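Local atomic coordinates of DNA protection during starvation protein (Agrobacterium tumefaciens, PDB entry 1O9R), a protein that protects DNA from oxidative damage by oxidising iron(II) with hydrogen peroxide and storing it as a ferric mineral inside a hollow dodecamer, without binding DNA. Residues Ile30-Ala33 against Leu34-Lys37; Asp9-Ser12 against Asn13-Ser16; Tyr101-His104 against Asp105-Ala109. All blocks are in the same frame, centred on the assembly; numbering follows the deposited sequence.

Interaction 1: Ile30-Ala33 against Leu34-Lys37; sequences IDLA and LVTK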
ATOM      1  N   ILE A  30     -28.573   9.834   9.831  1.00 13.00           N
ATOM      2  CA  ILE A  30     -27.667  10.435  10.815  1.00 13.74           C
ATOM      3  C   ILE A  30     -27.984   9.944  12.220  1.00 14.43           C
ATOM      4  O   ILE A  30     -27.083   9.624  13.033  1.00 14.97           O
ATOM      5  CB  ILE A  30     -27.711  11.961  10.759  1.00 13.53           C
ATOM      6  CG1 ILE A  30     -27.158  12.457   9.401  1.00 14.99           C
ATOM      7  CG2 ILE A  30     -26.960  12.630  11.911  1.00 14.81           C
ATOM      8  CD1 ILE A  30     -27.437  13.927   9.065  1.00 15.45           C
ATOM      9  N   ASP A  31     -29.284   9.920  12.602  1.00 13.77           N
ATOM     10  CA  ASP A  31     -29.626   9.416  13.962  1.00 13.03           C
ATOM     11  C   ASP A  31     -29.119   8.002  14.101  1.00 14.51           C
ATOM     12  O   ASP A  31     -28.523   7.638  15.128  1.00 14.77           O
ATOM     13  CB  ASP A  31     -31.156   9.574  14.087  1.00 14.40           C
ATOM     14  CG  ASP A  31     -31.697   9.189  15.449  1.00 18.95           C
ATOM     15  OD1 ASP A  31     -30.993   8.721  16.356  1.00 20.95           O
ATOM     16  OD2 ASP A  31     -32.905   9.358  15.693  1.00 17.81           O
ATOM     17  N   LEU A  32     -29.328   7.140  13.081  1.00 13.76           N
ATOM     18  CA  LEU A  32     -28.842   5.770  13.191  1.00 14.02           C
ATOM     19  C   LEU A  32     -27.321   5.712  13.328  1.00 13.89           C
ATOM     20  O   LEU A  32     -26.842   4.835  14.042  1.00 13.50           O
ATOM     21  CB  LEU A  32     -29.313   4.958  11.944  1.00 15.66           C
ATOM     22  CG  LEU A  32     -29.164   3.436  12.128  1.00 15.28           C
ATOM     23  CD1 LEU A  32     -30.194   2.992  13.186  1.00 16.17           C
ATOM     24  CD2 LEU A  32     -29.473   2.727  10.823  1.00 14.57           C
ATOM     25  N   ALA A  33     -26.620   6.647  12.664  1.00 12.76           N
ATOM     26  CA  ALA A  33     -25.152   6.650  12.833  1.00 13.48           C
ATOM     27  C   ALA A  33     -24.825   6.959  14.288  1.00 14.09           C
ATOM     28  O   ALA A  33     -23.899   6.339  14.853  1.00 13.65           O
ATOM     29  CB  ALA A  33     -24.555   7.708  11.904  1.00 13.68           C
ATOM     30  N   LEU A  34     -25.527   7.909  14.938  1.00 13.08           N
ATOM     31  CA  LEU A  34     -25.242   8.215  16.352  1.00 13.07           C
ATOM     32  C   LEU A  34     -25.630   7.040  17.227  1.00 12.19           C
ATOM     33  O   LEU A  34     -24.873   6.727  18.178  1.00 13.21           O
ATOM     34  CB  LEU A  34     -26.064   9.452  16.792  1.00 14.98           C
ATOM     35  CG  LEU A  34     -25.699  10.733  16.029  1.00 15.19           C
ATOM     36  CD1 LEU A  34     -26.597  11.890  16.519  1.00 18.02           C
ATOM     37  CD2 LEU A  34     -24.232  11.113  16.187  1.00 17.87           C
ATOM     38  N   VAL A  35     -26.743   6.377  16.929  1.00 13.96           N
ATOM     39  CA  VAL A  35     -27.166   5.209  17.682  1.00 15.31           C
ATOM     40  C   VAL A  35     -26.119   4.116  17.659  1.00 13.81           C
ATOM     41  O   VAL A  35     -25.861   3.404  18.639  1.00 15.12           O
ATOM     42  CB  VAL A  35     -28.493   4.702  17.015  1.00 15.92           C
ATOM     43  CG1 VAL A  35     -28.721   3.273  17.290  1.00 18.82           C
ATOM     44  CG2 VAL A  35     -29.660   5.574  17.541  1.00 16.92           C
ATOM     45  N   THR A  36     -25.525   3.894  16.467  1.00 14.25           N
ATOM     46  CA  THR A  36     -24.564   2.825  16.282  1.00 12.85           C
ATOM     47  C   THR A  36     -23.356   2.984  17.206  1.00 14.77           C
ATOM     48  O   THR A  36     -22.948   1.981  17.814  1.00 14.32           O
ATOM     49  CB  THR A  36     -24.159   2.811  14.797  1.00 13.46           C
ATOM     50  OG1 THR A  36     -25.357   2.520  14.009  1.00 15.04           O
ATOM     51  CG2 THR A  36     -23.166   1.733  14.466  1.00 14.43           C
ATOM     52  N   LYS A  37     -22.843   4.213  17.293  1.00 13.66           N
ATOM     53  CA  LYS A  37     -21.717   4.454  18.189  1.00 14.48           C
ATOM     54  C   LYS A  37     -22.168   4.412  19.661  1.00 14.79           C
ATOM     55  O   LYS A  37     -21.454   3.870  20.500  1.00 14.01           O
ATOM     56  CB  LYS A  37     -21.043   5.784  17.874  1.00 14.92           C
ATOM     57  CG  LYS A  37     -20.094   5.722  16.664  1.00 16.84           C
ATOM     58  CD  LYS A  37     -18.768   5.035  17.095  1.00 19.72           C
ATOM     59  CE  LYS A  37     -17.793   5.076  15.900  1.00 20.51           C
ATOM     60  NZ  LYS A  37     -16.488   4.510  16.431  1.00 22.64           N
TER
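Val-35 brings its CG2 methyl obliquely alongside the carboxylate of Asp-31 one helical turn back, 3.6 Å from Asp-31 OD1. CG of Asp-31 stands opposite its own backbone N (chi1 -176°), which swings the carboxylate forward along the helix to meet this methyl. The second methyl of Val-35, CG1, faces Leu-32 CD1 loosely at 4.4 Å. Thr-36 turns its hydroxyl back onto the helix. With OG1 beside its own N (chi1 -62°), the hydroxyl donates to Leu-32 O at 2.8 Å, while Thr-36 N donates to the same oxygen at 2.9 Å from the other face of the carbonyl plane. Two donors thus grip one buried carbonyl. Beyond the segment, Asp-31 OD2 is hydrogen-bonded to Thr-91 OG1, and Thr-36 OG1 to Tyr-114 OH. Leu-34 sets its CG 3.5 Å from Ile-30 O, and its backbone N closes the i to i+4 bond to that oxygen. Ile-30 and Leu-34 pack on Leu-34 and Ile-30 of a second subunit, and Lys-37, bent at chi2, forms salt bridges through NZ with Asp-56 and with Asp-67 of that subunit. This is a buried turn of helix 12-42 in the ferritin-like four-helix bundle, beside the intersubunit ferroxidase centre, where Lys-37 lies close to iron ligand His-40.

Interaction 2: Asp9-Ser12 against Asn13-Ser16; sequences DLPS and NAKS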
ATOM      1  N   ASP A   9     -31.377  19.038 -15.571  1.00 15.87           N
ATOM      2  CA  ASP A   9     -32.745  19.219 -16.142  1.00 16.99           C
ATOM      3  C   ASP A   9     -33.778  18.271 -15.599  1.00 18.86           C
ATOM      4  O   ASP A   9     -34.877  18.127 -16.208  1.00 20.16           O
ATOM      5  CB  ASP A   9     -32.707  19.172 -17.669  1.00 16.38           C
ATOM      6  CG  ASP A   9     -32.470  17.823 -18.300  1.00 18.39           C
ATOM      7  OD1 ASP A   9     -32.318  16.815 -17.594  1.00 20.22           O
ATOM      8  OD2 ASP A   9     -32.477  17.696 -19.562  1.00 20.42           O
ATOM      9  N   LEU A  10     -33.581  17.612 -14.463  1.00 17.31           N
ATOM     10  CA  LEU A  10     -34.669  16.842 -13.831  1.00 17.49           C
ATOM     11  C   LEU A  10     -35.821  17.808 -13.607  1.00 18.77           C
ATOM     12  O   LEU A  10     -35.621  18.957 -13.147  1.00 17.89           O
ATOM     13  CB  LEU A  10     -34.230  16.300 -12.450  1.00 16.47           C
ATOM     14  CG  LEU A  10     -35.206  15.334 -11.803  1.00 17.50           C
ATOM     15  CD1 LEU A  10     -35.336  14.010 -12.529  1.00 19.23           C
ATOM     16  CD2 LEU A  10     -34.818  15.081 -10.343  1.00 18.94           C
ATOM     17  N   PRO A  11     -37.031  17.456 -14.002  1.00 19.00           N
ATOM     18  CA  PRO A  11     -38.143  18.401 -13.826  1.00 21.20           C
ATOM     19  C   PRO A  11     -38.249  18.975 -12.447  1.00 21.46           C
ATOM     20  O   PRO A  11     -38.021  18.301 -11.422  1.00 19.09           O
ATOM     21  CB  PRO A  11     -39.366  17.566 -14.225  1.00 21.27           C
ATOM     22  CG  PRO A  11     -38.797  16.617 -15.220  1.00 19.37           C
ATOM     23  CD  PRO A  11     -37.444  16.189 -14.609  1.00 19.32           C
ATOM     24  N   SER A  12     -38.610  20.262 -12.342  1.00 22.00           N
ATOM     25  CA  SER A  12     -38.700  20.937 -11.057  1.00 23.96           C
ATOM     26  C   SER A  12     -39.602  20.214 -10.068  1.00 23.17           C
ATOM     27  O   SER A  12     -39.260  20.202  -8.875  1.00 23.17           O
ATOM     28  CB  SER A  12     -39.241  22.378 -11.221  1.00 28.55           C
ATOM     29  OG  SER A  12     -38.303  23.069 -12.039  1.00 34.28           O
ATOM     30  N   ASN A  13     -40.749  19.701 -10.485  1.00 22.91           N
ATOM     31  CA  ASN A  13     -41.624  19.032  -9.510  1.00 24.99           C
ATOM     32  C   ASN A  13     -40.930  17.764  -9.001  1.00 21.97           C
ATOM     33  O   ASN A  13     -41.105  17.464  -7.804  1.00 22.23           O
ATOM     34  CB  ASN A  13     -43.006  18.694 -10.056  1.00 29.64           C
ATOM     35  CG  ASN A  13     -43.872  19.882 -10.385  1.00 32.36           C
ATOM     36  OD1 ASN A  13     -43.668  20.968  -9.852  1.00 36.19           O
ATOM     37  ND2 ASN A  13     -44.844  19.710 -11.270  1.00 34.67           N
ATOM     38  N   ALA A  14     -40.208  17.066  -9.864  1.00 18.69           N
ATOM     39  CA  ALA A  14     -39.459  15.876  -9.423  1.00 18.41           C
ATOM     40  C   ALA A  14     -38.315  16.294  -8.478  1.00 18.36           C
ATOM     41  O   ALA A  14     -38.167  15.609  -7.446  1.00 18.21           O
ATOM     42  CB  ALA A  14     -38.856  15.114 -10.601  1.00 18.95           C
ATOM     43  N   LYS A  15     -37.632  17.371  -8.770  1.00 17.39           N
ATOM     44  CA  LYS A  15     -36.599  17.850  -7.839  1.00 15.99           C
ATOM     45  C   LYS A  15     -37.205  18.109  -6.465  1.00 19.11           C
ATOM     46  O   LYS A  15     -36.645  17.701  -5.418  1.00 17.90           O
ATOM     47  CB  LYS A  15     -35.909  19.097  -8.330  1.00 16.68           C
ATOM     48  CG  LYS A  15     -35.006  18.960  -9.562  1.00 16.92           C
ATOM     49  CD  LYS A  15     -34.400  20.332  -9.837  1.00 18.01           C
ATOM     50  CE  LYS A  15     -33.299  20.268 -10.900  1.00 19.69           C
ATOM     51  NZ  LYS A  15     -33.808  20.682 -12.221  1.00 23.06           N
ATOM     52  N   SER A  16     -38.336  18.829  -6.420  1.00 18.36           N
ATOM     53  CA  SER A  16     -38.896  19.125  -5.086  1.00 19.63           C
ATOM     54  C   SER A  16     -39.293  17.863  -4.350  1.00 18.74           C
ATOM     55  O   SER A  16     -39.038  17.693  -3.119  1.00 18.76           O
ATOM     56  CB  SER A  16     -40.145  20.011  -5.369  1.00 23.05           C
ATOM     57  OG  SER A  16     -40.762  20.414  -4.136  1.00 30.73           O
TER
HETATM   58  O   HOH W   1     -35.723  22.779 -11.990  1.00 36.92           O
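Lys-15 reaches back over the chain to Leu-10, its NZ donating to Leu-10 O at 2.7 Å in the carbonyl plane. The chain is extended from CA to CE and bends only at the last torsion (chi4 99°), which drops the ammonium onto that oxygen. The two side chains lie alongside, running antiparallel, with Leu-10 CD2 4.0 Å from Lys-15 CG. NZ has further partners in Asn-8 O and a water, to which it donates at 2.8 Å; the same water is 2.6 Å from Ser-12 OG and so bridges Ser-12 and Lys-15 within the first turn. Leu-10, whose CG sits opposite its own N (chi1 -172°), points its branch at the helix and sets CG 3.8 Å from Ala-14 CB. Leu-10 also touches Leu-76 and Asp-133. Pro-11 O accepts from Lys-15 N at 2.8 Å, and Ser-12 O from Ser-16 N at 3.0 Å, the first i to i+4 bonds of the helix. Asp-9 OD1 forms a salt bridge with Arg-122 of a third subunit. Pro-11 occupies the N-cap position of helix 12-42, a helix start in which the loop leucine packs on Ala-14 and the Lys-15 ammonium bonds to the carbonyl of the residue before the cap.

Interaction 3: Tyr101-His104 against Asp105-Ala109; sequences YKIH and DHLDA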
ATOM      1  N   TYR A 101     -27.003  -2.292  28.665  1.00 16.84           N
ATOM      2  CA  TYR A 101     -25.606  -2.729  28.602  1.00 14.66           C
ATOM      3  C   TYR A 101     -25.458  -4.098  28.033  1.00 16.87           C
ATOM      4  O   TYR A 101     -24.605  -4.368  27.168  1.00 15.66           O
ATOM      5  CB  TYR A 101     -24.949  -2.698  30.048  1.00 16.33           C
ATOM      6  CG  TYR A 101     -25.057  -1.287  30.583  1.00 16.65           C
ATOM      7  CD1 TYR A 101     -26.140  -0.943  31.468  1.00 16.88           C
ATOM      8  CD2 TYR A 101     -24.254  -0.271  30.195  1.00 17.19           C
ATOM      9  CE1 TYR A 101     -26.264   0.329  31.909  1.00 17.70           C
ATOM     10  CE2 TYR A 101     -24.392   1.029  30.634  1.00 16.31           C
ATOM     11  CZ  TYR A 101     -25.426   1.351  31.501  1.00 16.87           C
ATOM     12  OH  TYR A 101     -25.559   2.630  31.942  1.00 18.86           O
ATOM     13  N   LYS A 102     -26.286  -5.080  28.418  1.00 16.25           N
ATOM     14  CA  LYS A 102     -26.204  -6.402  27.842  1.00 16.37           C
ATOM     15  C   LYS A 102     -26.205  -6.315  26.302  1.00 16.08           C
ATOM     16  O   LYS A 102     -27.101  -5.676  25.757  1.00 16.52           O
ATOM     17  CB  LYS A 102     -27.414  -7.272  28.261  1.00 21.18           C
ATOM     18  CG  LYS A 102     -27.235  -7.540  29.776  1.00 23.80           C
ATOM     19  CD  LYS A 102     -27.986  -8.775  30.221  1.00 31.04           C
ATOM     20  CE  LYS A 102     -29.445  -8.535  30.530  1.00 35.68           C
ATOM     21  NZ  LYS A 102     -29.973  -9.816  31.139  1.00 36.84           N
ATOM     22  N   ILE A 103     -25.367  -7.168  25.711  1.00 16.53           N
ATOM     23  CA  ILE A 103     -25.311  -7.094  24.216  1.00 14.80           C
ATOM     24  C   ILE A 103     -26.653  -7.475  23.579  1.00 14.09           C
ATOM     25  O   ILE A 103     -26.987  -6.867  22.587  1.00 15.78           O
ATOM     26  CB  ILE A 103     -24.151  -7.916  23.712  1.00 16.44           C
ATOM     27  CG1 ILE A 103     -22.914  -7.082  24.167  1.00 18.12           C
ATOM     28  CG2 ILE A 103     -24.175  -8.094  22.196  1.00 16.20           C
ATOM     29  CD1 ILE A 103     -21.635  -7.851  24.044  1.00 18.81           C
ATOM     30  N   HIS A 104     -27.321  -8.479  24.161  1.00 15.80           N
ATOM     31  CA  HIS A 104     -28.621  -8.816  23.533  1.00 15.90           C
ATOM     32  C   HIS A 104     -29.548  -7.603  23.562  1.00 15.53           C
ATOM     33  O   HIS A 104     -30.340  -7.481  22.622  1.00 15.89           O
ATOM     34  CB  HIS A 104     -29.250  -9.969  24.355  1.00 17.98           C
ATOM     35  CG  HIS A 104     -30.302 -10.746  23.615  1.00 21.90           C
ATOM     36  ND1 HIS A 104     -30.520 -12.067  23.943  1.00 25.76           N
ATOM     37  CD2 HIS A 104     -31.126 -10.413  22.628  1.00 22.82           C
ATOM     38  CE1 HIS A 104     -31.486 -12.526  23.128  1.00 26.15           C
ATOM     39  NE2 HIS A 104     -31.879 -11.550  22.315  1.00 24.13           N
ATOM     40  N   ASP A 105     -29.560  -6.786  24.621  1.00 14.73           N
ATOM     41  CA  ASP A 105     -30.449  -5.630  24.698  1.00 15.68           C
ATOM     42  C   ASP A 105     -30.092  -4.573  23.657  1.00 15.57           C
ATOM     43  O   ASP A 105     -30.965  -4.009  22.991  1.00 16.62           O
ATOM     44  CB  ASP A 105     -30.485  -5.022  26.121  1.00 15.61           C
ATOM     45  CG  ASP A 105     -31.138  -5.899  27.180  1.00 19.01           C
ATOM     46  OD1 ASP A 105     -31.948  -6.693  26.735  1.00 20.82           O
ATOM     47  OD2 ASP A 105     -30.745  -5.701  28.346  1.00 19.55           O
ATOM     48  N   HIS A 106     -28.771  -4.410  23.413  1.00 15.28           N
ATOM     49  CA  HIS A 106     -28.384  -3.475  22.344  1.00 15.15           C
ATOM     50  C   HIS A 106     -28.720  -4.069  21.008  1.00 14.84           C
ATOM     51  O   HIS A 106     -29.160  -3.276  20.178  1.00 15.09           O
ATOM     52  CB  HIS A 106     -26.836  -3.274  22.436  1.00 13.55           C
ATOM     53  CG  HIS A 106     -26.416  -2.240  23.439  1.00 14.33           C
ATOM     54  ND1 HIS A 106     -26.640  -0.882  23.355  1.00 14.84           N
ATOM     55  CD2 HIS A 106     -25.790  -2.423  24.648  1.00 15.17           C
ATOM     56  CE1 HIS A 106     -26.172  -0.249  24.425  1.00 15.53           C
ATOM     57  NE2 HIS A 106     -25.672  -1.185  25.222  1.00 14.31           N
ATOM     58  N   LEU A 107     -28.471  -5.374  20.785  1.00 14.75           N
ATOM     59  CA  LEU A 107     -28.860  -5.949  19.496  1.00 15.37           C
ATOM     60  C   LEU A 107     -30.354  -5.762  19.226  1.00 14.66           C
ATOM     61  O   LEU A 107     -30.694  -5.400  18.106  1.00 15.24           O
ATOM     62  CB  LEU A 107     -28.526  -7.442  19.457  1.00 14.79           C
ATOM     63  CG  LEU A 107     -27.007  -7.756  19.404  1.00 14.67           C
ATOM     64  CD1 LEU A 107     -26.741  -9.236  19.636  1.00 15.34           C
ATOM     65  CD2 LEU A 107     -26.473  -7.317  18.028  1.00 17.93           C
ATOM     66  N   ASP A 108     -31.219  -5.972  20.255  1.00 14.86           N
ATOM     67  CA  ASP A 108     -32.653  -5.780  19.910  1.00 15.37           C
ATOM     68  C   ASP A 108     -32.958  -4.336  19.603  1.00 14.54           C
ATOM     69  O   ASP A 108     -33.762  -4.075  18.694  1.00 14.90           O
ATOM     70  CB  ASP A 108     -33.470  -6.228  21.167  1.00 16.93           C
ATOM     71  CG  ASP A 108     -33.556  -7.723  21.312  1.00 19.57           C
ATOM     72  OD1 ASP A 108     -33.803  -8.140  22.491  1.00 21.25           O
ATOM     73  OD2 ASP A 108     -33.423  -8.499  20.346  1.00 22.39           O
ATOM     74  N   ALA A 109     -32.363  -3.370  20.295  1.00 13.98           N
ATOM     75  CA  ALA A 109     -32.586  -1.953  20.075  1.00 16.16           C
ATOM     76  C   ALA A 109     -32.063  -1.501  18.678  1.00 15.19           C
ATOM     77  O   ALA A 109     -32.704  -0.728  17.963  1.00 15.37           O
ATOM     78  CB  ALA A 109     -32.003  -1.116  21.222  1.00 16.53           C
TER
HETATM   79  O   HOH W   2     -28.963  -4.140  29.436  1.00 21.20           O
HETATM   80  O   HOH W   3     -33.725 -11.209  20.329  1.00 26.74           O
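The N-terminal turn of helix 103-130 begins here, with Lys-102 at the N-cap position. Lys-102 O receives His-106 N at 3.1 Å in its carbonyl plane, and a weak bond from Asp-105 N. Asp-105 brings OD2 across the aliphatic part of Lys-102, 3.7 Å from CB, while Lys-102 NZ stays 5.0 Å from OD2, short of a salt bridge. The same OD2 accepts from a water at 2.6 Å, and that water takes the N-H of Tyr-101, so the carboxylate is tied back to the loop. Further along, His-104 and Asp-108 cross at a slant, the ring and carboxylate planes 55° apart. CG of His-104 stands opposite its own N (chi1 -160°), which carries the ring forward along the helix until its CD2 lies 3.5 Å from Asp-108 OD1, with OD2 at the ring edge. A second water, in the plane of the ring at its edge, joins His-104 NE2 to Asp-108 OD2, 2.7 Å from NE2. Among the apolar side chains, Ile-103 CG2 packs on Leu-107 CD1 at 3.8 Å. The His-106 ring brings its CD2 edge in plane to Tyr-101 O, while ND1 is bonded to Tyr-96 OH. Tyr-101 OH itself is hydrogen-bonded to Thr-79 of a second subunit, and Glu-160 and Ser-162 of a fourth subunit pack on Lys-102 and His-104 respectively. Asp-105, in the first turn, would be expected to suit the partial positive charge of the helix start, and the nearby carboxylate of Asp-108 would probably favour a protonated His-104.

How the interactions relate
Interactions 1 and 2 both use helix 12-42, but they are far apart on it: their centres lie 31 Å from each other and their nearest atoms about 17 Å. Interaction 2 marks the start of that helix, while interaction 1 is deep in the bundle, close to the iron site, with the side chain of Lys-37 about 5 Å from a bound iron. Interaction 3, at the start of helix 103-130, lies nearer to interaction 1: centres 15 Å apart, nearest atoms about 6 Å. Its His-106 comes about 8 Å from iron ligand His-40, side chain to side chain. Interactions 2 and 3 sit on opposite sides of the chain's centre, 43 Å apart between centres.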